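Local coordinates for possible exported protein (Mycobacterium tuberculosis, PDB 3MAY), which binds heme and delivers it to mycobacterial membrane transporters as part of a secreted heme-iron acquisition system, at residues V11-Y25 with V62-L76. Numbering follows the deposited sequence.
Sequences VARTVGSVAKSMGDY and VASDLHALSQPLTDL
Y25, the probable axial ligand of heme iron, meets D65 and L69 at one end of an antiparallel helix pair in the all-helical haemophore domain. Helix 11-25 runs against 71-76 at 160°, and their segment axes approach to 9.2 Å. Against 62-69 the closest approach of the segment axes is 10.4 Å, again antiparallel, so the partner keeps its direction where 62-69 gives way to 71-76.

The single hydrogen bond across the pair runs from Y25 OH to D65 OD2 at 2.7 Å, on the anti lone pair of that oxygen. D65 OD2 lies at the ring edge, near its plane, with the carboxylate turned 84° from the ring, and D65 CB also packs against OH. Y25 reaches this far because CG stands anti to the backbone N (chi1 179°), sending the ring across to the other helix. L69 straddles the ring's root and S21: CD1 sits 3.6 Å from Y25 CB, while CD2 touches S21 OG.

Farther along, V18 packs over L69 and P72, its CG2 3.4 Å from the carbonyl O of L69 and also against P72 CB. T14 divides its branches: CG2 rests on P72 O at 3.6 Å, whereas OG1, hydrogen-bonded to the backbone O of E10, meets L76 CD2. L76 CD2 also lies 3.8 Å from V11 CB, closing the far end.

Apolar packing thus joins the helices along most of their length, and their one mutual hydrogen bond is Y25 OH to D65 OD2. K61 forms a salt bridge with the same OD2, so it probably steadies the carboxylate that receives the Y25 hydroxyl. H29 beside the Y25 ring and H55 against V62, both probable heme-binding residues, place this end at the heme site. The short OH to OD2 bond is consistent with D65 orienting the tyrosine oxygen there.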
ATOM      1  N   VAL C  11      -3.019 -15.371  15.020  1.00 35.42           N
ATOM      2  CA  VAL C  11      -2.493 -14.129  14.501  1.00 35.02           C
ATOM      3  C   VAL C  11      -3.495 -13.021  14.587  1.00 35.05           C
ATOM      4  O   VAL C  11      -3.120 -11.962  15.001  1.00 36.31           O
ATOM      5  CB  VAL C  11      -1.947 -14.253  13.085  1.00 36.98           C
ATOM      6  CG1 VAL C  11      -1.432 -15.714  12.846  1.00 34.25           C
ATOM      7  CG2 VAL C  11      -2.991 -13.771  12.080  1.00 36.76           C
ATOM      8  N   ALA C  12      -4.763 -13.276  14.283  1.00 35.14           N
ATOM      9  CA  ALA C  12      -5.822 -12.304  14.544  1.00 35.71           C
ATOM     10  C   ALA C  12      -5.771 -11.810  15.987  1.00 36.59           C
ATOM     11  O   ALA C  12      -5.857 -10.601  16.218  1.00 37.44           O
ATOM     12  CB  ALA C  12      -7.185 -12.900  14.260  1.00 35.93           C
ATOM     13  N   ARG C  13      -5.600 -12.720  16.952  1.00 36.85           N
ATOM     14  CA  ARG C  13      -5.648 -12.295  18.343  1.00 38.25           C
ATOM     15  C   ARG C  13      -4.438 -11.440  18.622  1.00 37.78           C
ATOM     16  O   ARG C  13      -4.582 -10.329  19.145  1.00 37.72           O
ATOM     17  CB  ARG C  13      -5.744 -13.465  19.318  1.00 39.51           C
ATOM     18  CG  ARG C  13      -7.209 -13.974  19.475  1.00 43.01           C
ATOM     19  CD  ARG C  13      -7.211 -15.413  20.015  1.00 46.98           C
ATOM     20  NE  ARG C  13      -8.517 -15.819  20.519  1.00 46.91           N
ATOM     21  CZ  ARG C  13      -8.746 -17.013  21.055  1.00 49.17           C
ATOM     22  NH1 ARG C  13      -7.734 -17.925  21.170  1.00 49.42           N
ATOM     23  NH2 ARG C  13      -9.972 -17.293  21.464  1.00 49.54           N
ATOM     24  N   THR C  14      -3.270 -11.891  18.164  1.00 37.30           N
ATOM     25  CA  THR C  14      -2.067 -11.108  18.326  1.00 36.49           C
ATOM     26  C   THR C  14      -2.229  -9.724  17.707  1.00 37.12           C
ATOM     27  O   THR C  14      -1.906  -8.678  18.343  1.00 37.57           O
ATOM     28  CB  THR C  14      -0.890 -11.817  17.693  1.00 37.42           C
ATOM     29  OG1 THR C  14      -0.730 -13.119  18.320  1.00 37.93           O
ATOM     30  CG2 THR C  14       0.395 -10.960  17.831  1.00 36.30           C
ATOM     31  N   VAL C  15      -2.743  -9.691  16.476  1.00 36.47           N
ATOM     32  CA  VAL C  15      -2.925  -8.414  15.786  1.00 35.68           C
ATOM     33  C   VAL C  15      -3.808  -7.543  16.687  1.00 35.00           C
ATOM     34  O   VAL C  15      -3.681  -6.312  16.746  1.00 34.81           O
ATOM     35  CB  VAL C  15      -3.628  -8.611  14.399  1.00 35.83           C
ATOM     36  CG1 VAL C  15      -4.184  -7.315  13.824  1.00 35.73           C
ATOM     37  CG2 VAL C  15      -2.730  -9.227  13.468  1.00 35.78           C
ATOM     38  N   GLY C  16      -4.729  -8.198  17.361  1.00 34.77           N
ATOM     39  CA  GLY C  16      -5.725  -7.456  18.132  1.00 34.81           C
ATOM     40  C   GLY C  16      -5.144  -6.900  19.412  1.00 33.40           C
ATOM     41  O   GLY C  16      -5.600  -5.911  19.912  1.00 33.78           O
ATOM     42  N   SER C  17      -4.129  -7.521  19.959  1.00 32.63           N
ATOM     43  CA  SER C  17      -3.619  -6.895  21.115  1.00 33.94           C
ATOM     44  C   SER C  17      -2.568  -5.833  20.769  1.00 32.70           C
ATOM     45  O   SER C  17      -2.453  -4.784  21.436  1.00 34.00           O
ATOM     46  CB  SER C  17      -3.175  -7.922  22.116  1.00 35.47           C
ATOM     47  OG  SER C  17      -2.052  -8.543  21.643  1.00 40.49           O
ATOM     48  N   VAL C  18      -1.883  -6.026  19.667  1.00 31.63           N
ATOM     49  CA  VAL C  18      -1.039  -5.005  19.158  1.00 31.15           C
ATOM     50  C   VAL C  18      -1.826  -3.748  18.878  1.00 32.12           C
ATOM     51  O   VAL C  18      -1.514  -2.664  19.433  1.00 34.60           O
ATOM     52  CB  VAL C  18      -0.233  -5.458  17.937  1.00 31.41           C
ATOM     53  CG1 VAL C  18       0.415  -4.175  17.239  1.00 27.02           C
ATOM     54  CG2 VAL C  18       0.829  -6.446  18.486  1.00 31.22           C
ATOM     55  N   ALA C  19      -2.848  -3.851  18.056  1.00 31.81           N
ATOM     56  CA  ALA C  19      -3.672  -2.667  17.737  1.00 32.06           C
ATOM     57  C   ALA C  19      -4.252  -1.996  18.983  1.00 33.08           C
ATOM     58  O   ALA C  19      -4.196  -0.794  19.145  1.00 33.23           O
ATOM     59  CB  ALA C  19      -4.791  -3.058  16.760  1.00 31.70           C
ATOM     60  N   LYS C  20      -4.807  -2.773  19.895  1.00 35.25           N
ATOM     61  CA  LYS C  20      -5.340  -2.163  21.097  1.00 37.40           C
ATOM     62  C   LYS C  20      -4.248  -1.444  21.846  1.00 37.45           C
ATOM     63  O   LYS C  20      -4.398  -0.326  22.251  1.00 39.11           O
ATOM     64  CB  LYS C  20      -5.954  -3.230  21.958  1.00 38.75           C
ATOM     65  CG  LYS C  20      -6.740  -2.684  23.050  1.00 42.36           C
ATOM     66  CD  LYS C  20      -6.877  -3.714  24.145  1.00 46.19           C
ATOM     67  CE  LYS C  20      -7.548  -3.050  25.330  1.00 51.50           C
ATOM     68  NZ  LYS C  20      -6.732  -1.828  25.660  1.00 53.46           N
ATOM     69  N   SER C  21      -3.091  -2.051  21.977  1.00 38.21           N
ATOM     70  CA  SER C  21      -2.105  -1.385  22.768  1.00 38.24           C
ATOM     71  C   SER C  21      -1.505  -0.238  21.985  1.00 38.23           C
ATOM     72  O   SER C  21      -1.195   0.798  22.583  1.00 39.71           O
ATOM     73  CB  SER C  21      -1.112  -2.373  23.313  1.00 38.80           C
ATOM     74  OG  SER C  21      -0.384  -2.895  22.241  1.00 44.39           O
ATOM     75  N   MET C  22      -1.441  -0.319  20.654  1.00 37.36           N
ATOM     76  CA  MET C  22      -1.149   0.924  19.895  1.00 38.33           C
ATOM     77  C   MET C  22      -2.175   2.053  20.092  1.00 37.74           C
ATOM     78  O   MET C  22      -1.786   3.271  20.128  1.00 38.29           O
ATOM     79  CB  MET C  22      -0.892   0.696  18.412  1.00 40.37           C
ATOM     80  CG  MET C  22      -0.687   1.991  17.570  1.00 46.11           C
ATOM     81  SD  MET C  22      -0.239   1.570  15.845  1.00 60.97           S
ATOM     82  CE  MET C  22      -0.336   3.154  14.915  1.00 60.58           C
ATOM     83  N   GLY C  23      -3.456   1.699  20.243  1.00 36.16           N
ATOM     84  CA  GLY C  23      -4.453   2.716  20.550  1.00 35.36           C
ATOM     85  C   GLY C  23      -4.177   3.330  21.929  1.00 36.20           C
ATOM     86  O   GLY C  23      -4.210   4.556  22.088  1.00 36.14           O
ATOM     87  N   ASP C  24      -3.907   2.495  22.938  1.00 35.95           N
ATOM     88  CA  ASP C  24      -3.502   3.008  24.241  1.00 36.07           C
ATOM     89  C   ASP C  24      -2.262   3.927  24.174  1.00 35.39           C
ATOM     90  O   ASP C  24      -2.239   4.981  24.808  1.00 36.99           O
ATOM     91  CB  ASP C  24      -3.216   1.838  25.188  1.00 37.56           C
ATOM     92  CG  ASP C  24      -4.445   1.055  25.544  1.00 39.70           C
ATOM     93  OD1 ASP C  24      -5.571   1.549  25.377  1.00 44.65           O
ATOM     94  OD2 ASP C  24      -4.292  -0.072  26.009  1.00 45.55           O
ATOM     95  N   TYR C  25      -1.254   3.581  23.368  1.00 32.96           N
ATOM     96  CA  TYR C  25      -0.049   4.381  23.276  1.00 30.77           C
ATOM     97  C   TYR C  25      -0.349   5.726  22.671  1.00 31.10           C
ATOM     98  O   TYR C  25       0.116   6.737  23.161  1.00 32.23           O
ATOM     99  CB  TYR C  25       0.968   3.676  22.412  1.00 30.88           C
ATOM    100  CG  TYR C  25       2.249   4.428  22.228  1.00 31.66           C
ATOM    101  CD1 TYR C  25       3.184   4.466  23.237  1.00 33.78           C
ATOM    102  CD2 TYR C  25       2.549   5.097  21.043  1.00 33.10           C
ATOM    103  CE1 TYR C  25       4.382   5.149  23.077  1.00 36.06           C
ATOM    104  CE2 TYR C  25       3.785   5.829  20.879  1.00 32.61           C
ATOM    105  CZ  TYR C  25       4.697   5.833  21.918  1.00 35.58           C
ATOM    106  OH  TYR C  25       5.959   6.508  21.878  1.00 37.48           O
ATOM    107  N   VAL C  62       9.669   7.608  20.190  1.00 48.94           N
ATOM    108  CA  VAL C  62       8.446   7.124  19.527  1.00 46.98           C
ATOM    109  C   VAL C  62       8.699   5.976  18.603  1.00 47.36           C
ATOM    110  O   VAL C  62       7.945   4.991  18.666  1.00 47.45           O
ATOM    111  CB  VAL C  62       7.411   8.169  19.015  1.00 46.39           C
ATOM    112  CG1 VAL C  62       7.968   9.505  18.866  1.00 48.24           C
ATOM    113  CG2 VAL C  62       6.692   7.729  17.759  1.00 45.34           C
ATOM    114  N   ALA C  63       9.787   6.013  17.822  1.00 48.12           N
ATOM    115  CA  ALA C  63      10.009   4.889  16.843  1.00 48.77           C
ATOM    116  C   ALA C  63      10.392   3.599  17.528  1.00 48.85           C
ATOM    117  O   ALA C  63       9.953   2.505  17.151  1.00 49.82           O
ATOM    118  CB  ALA C  63      11.031   5.203  15.790  1.00 50.74           C
ATOM    119  N   SER C  64      11.211   3.737  18.558  1.00 48.56           N
ATOM    120  CA  SER C  64      11.580   2.628  19.416  1.00 47.12           C
ATOM    121  C   SER C  64      10.359   2.019  20.178  1.00 45.34           C
ATOM    122  O   SER C  64      10.281   0.797  20.355  1.00 44.93           O
ATOM    123  CB  SER C  64      12.693   3.140  20.316  1.00 47.43           C
ATOM    124  OG  SER C  64      12.718   2.471  21.524  1.00 48.98           O
ATOM    125  N   ASP C  65       9.394   2.864  20.584  1.00 44.35           N
ATOM    126  CA  ASP C  65       8.160   2.379  21.275  1.00 42.90           C
ATOM    127  C   ASP C  65       7.247   1.659  20.286  1.00 40.52           C
ATOM    128  O   ASP C  65       6.699   0.616  20.551  1.00 38.75           O
ATOM    129  CB  ASP C  65       7.372   3.547  21.914  1.00 42.74           C
ATOM    130  CG  ASP C  65       7.982   4.055  23.212  1.00 45.68           C
ATOM    131  OD1 ASP C  65       8.883   3.398  23.825  1.00 51.02           O
ATOM    132  OD2 ASP C  65       7.545   5.158  23.627  1.00 48.51           O
ATOM    133  N   LEU C  66       7.084   2.267  19.129  1.00 41.03           N
ATOM    134  CA  LEU C  66       6.286   1.681  18.098  1.00 41.74           C
ATOM    135  C   LEU C  66       6.828   0.319  17.750  1.00 42.93           C
ATOM    136  O   LEU C  66       6.092  -0.668  17.841  1.00 42.96           O
ATOM    137  CB  LEU C  66       6.160   2.625  16.907  1.00 42.92           C
ATOM    138  CG  LEU C  66       5.145   3.741  17.246  1.00 43.22           C
ATOM    139  CD1 LEU C  66       5.370   5.047  16.503  1.00 42.20           C
ATOM    140  CD2 LEU C  66       3.710   3.261  17.021  1.00 46.72           C
ATOM    141  N   HIS C  67       8.131   0.239  17.469  1.00 44.78           N
ATOM    142  CA  HIS C  67       8.819  -1.057  17.351  1.00 46.02           C
ATOM    143  C   HIS C  67       8.480  -2.067  18.467  1.00 45.77           C
ATOM    144  O   HIS C  67       8.198  -3.221  18.183  1.00 47.20           O
ATOM    145  CB  HIS C  67      10.341  -0.866  17.280  1.00 48.26           C
ATOM    146  CG  HIS C  67      11.080  -2.122  16.952  1.00 52.54           C
ATOM    147  ND1 HIS C  67      11.105  -2.653  15.676  1.00 56.10           N
ATOM    148  CD2 HIS C  67      11.782  -2.977  17.731  1.00 56.21           C
ATOM    149  CE1 HIS C  67      11.808  -3.774  15.685  1.00 59.61           C
ATOM    150  NE2 HIS C  67      12.227  -3.998  16.921  1.00 60.06           N
ATOM    151  N   ALA C  68       8.483  -1.649  19.730  1.00 44.51           N
ATOM    152  CA  ALA C  68       8.154  -2.577  20.803  1.00 43.60           C
ATOM    153  C   ALA C  68       6.703  -3.033  20.809  1.00 43.08           C
ATOM    154  O   ALA C  68       6.423  -4.187  21.137  1.00 42.38           O
ATOM    155  CB  ALA C  68       8.519  -1.992  22.153  1.00 43.38           C
ATOM    156  N   LEU C  69       5.772  -2.126  20.532  1.00 43.37           N
ATOM    157  CA  LEU C  69       4.338  -2.505  20.534  1.00 44.00           C
ATOM    158  C   LEU C  69       4.054  -3.618  19.517  1.00 45.18           C
ATOM    159  O   LEU C  69       3.228  -4.476  19.799  1.00 45.10           O
ATOM    160  CB  LEU C  69       3.445  -1.313  20.208  1.00 42.77           C
ATOM    161  CG  LEU C  69       3.294  -0.533  21.478  1.00 43.53           C
ATOM    162  CD1 LEU C  69       2.621   0.755  21.219  1.00 40.81           C
ATOM    163  CD2 LEU C  69       2.532  -1.407  22.528  1.00 45.97           C
ATOM    164  N   SER C  70       4.773  -3.638  18.381  1.00 46.75           N
ATOM    165  CA  SER C  70       4.517  -4.691  17.371  1.00 48.78           C
ATOM    166  C   SER C  70       5.248  -5.961  17.663  1.00 50.21           C
ATOM    167  O   SER C  70       5.062  -6.962  16.979  1.00 51.66           O
ATOM    168  CB  SER C  70       4.871  -4.234  15.960  1.00 48.51           C
ATOM    169  OG  SER C  70       6.251  -4.361  15.807  1.00 50.96           O
ATOM    170  N   GLN C  71       6.109  -5.929  18.674  1.00 52.00           N
ATOM    171  CA  GLN C  71       6.981  -7.072  18.966  1.00 53.74           C
ATOM    172  C   GLN C  71       6.213  -8.407  19.093  1.00 53.58           C
ATOM    173  O   GLN C  71       6.774  -9.416  18.707  1.00 54.57           O
ATOM    174  CB  GLN C  71       7.867  -6.822  20.211  1.00 54.37           C
ATOM    175  CG  GLN C  71       9.040  -7.851  20.476  1.00 55.68           C
ATOM    176  CD  GLN C  71      10.096  -7.867  19.354  1.00 60.21           C
ATOM    177  OE1 GLN C  71      10.490  -8.936  18.865  1.00 64.97           O
ATOM    178  NE2 GLN C  71      10.554  -6.683  18.944  1.00 58.97           N
ATOM    179  N   PRO C  72       4.972  -8.424  19.689  1.00 52.65           N
ATOM    180  CA  PRO C  72       4.262  -9.721  19.747  1.00 52.39           C
ATOM    181  C   PRO C  72       4.037 -10.376  18.358  1.00 53.36           C
ATOM    182  O   PRO C  72       3.883 -11.607  18.235  1.00 53.72           O
ATOM    183  CB  PRO C  72       2.953  -9.370  20.440  1.00 51.33           C
ATOM    184  CG  PRO C  72       3.303  -8.166  21.351  1.00 49.80           C
ATOM    185  CD  PRO C  72       4.378  -7.425  20.622  1.00 51.31           C
ATOM    186  N   LEU C  73       4.095  -9.572  17.317  1.00 53.84           N
ATOM    187  CA  LEU C  73       3.852 -10.075  15.980  1.00 55.74           C
ATOM    188  C   LEU C  73       5.097 -10.842  15.483  1.00 57.11           C
ATOM    189  O   LEU C  73       5.034 -11.986  14.962  1.00 55.63           O
ATOM    190  CB  LEU C  73       3.534  -8.877  15.072  1.00 55.78           C
ATOM    191  CG  LEU C  73       2.452  -9.030  14.003  1.00 57.90           C
ATOM    192  CD1 LEU C  73       1.823 -10.430  14.034  1.00 57.54           C
ATOM    193  CD2 LEU C  73       1.393  -7.893  14.160  1.00 58.32           C
ATOM    194  N   THR C  74       6.228 -10.180  15.668  1.00 58.27           N
ATOM    195  CA  THR C  74       7.540 -10.682  15.294  1.00 60.71           C
ATOM    196  C   THR C  74       7.819 -11.997  16.024  1.00 61.03           C
ATOM    197  O   THR C  74       8.238 -12.952  15.387  1.00 61.34           O
ATOM    198  CB  THR C  74       8.611  -9.567  15.513  1.00 61.44           C
ATOM    199  OG1 THR C  74       8.260  -8.440  14.706  1.00 61.53           O
ATOM    200  CG2 THR C  74      10.007 -10.003  15.137  1.00 64.03           C
ATOM    201  N   ASP C  75       7.507 -12.047  17.324  1.00 60.87           N
ATOM    202  CA  ASP C  75       7.572 -13.278  18.155  1.00 62.55           C
ATOM    203  C   ASP C  75       6.734 -14.438  17.541  1.00 62.05           C
ATOM    204  O   ASP C  75       7.256 -15.562  17.337  1.00 62.32           O
ATOM    205  CB  ASP C  75       7.080 -13.029  19.610  1.00 62.75           C
ATOM    206  CG  ASP C  75       7.894 -11.951  20.363  1.00 64.78           C
ATOM    207  OD1 ASP C  75       9.096 -11.765  20.051  1.00 65.60           O
ATOM    208  OD2 ASP C  75       7.319 -11.297  21.277  1.00 64.36           O
ATOM    209  N   LEU C  76       5.440 -14.157  17.293  1.00 59.15           N
ATOM    210  CA  LEU C  76       4.580 -15.043  16.555  1.00 58.37           C
ATOM    211  C   LEU C  76       5.183 -15.475  15.223  1.00 58.90           C
ATOM    212  O   LEU C  76       5.365 -16.667  14.984  1.00 58.86           O
ATOM    213  CB  LEU C  76       3.243 -14.346  16.277  1.00 57.67           C
ATOM    214  CG  LEU C  76       2.137 -15.168  15.617  1.00 56.33           C
ATOM    215  CD1 LEU C  76       1.958 -16.394  16.440  1.00 58.57           C
ATOM    216  CD2 LEU C  76       0.887 -14.369  15.635  1.00 52.30           C
TER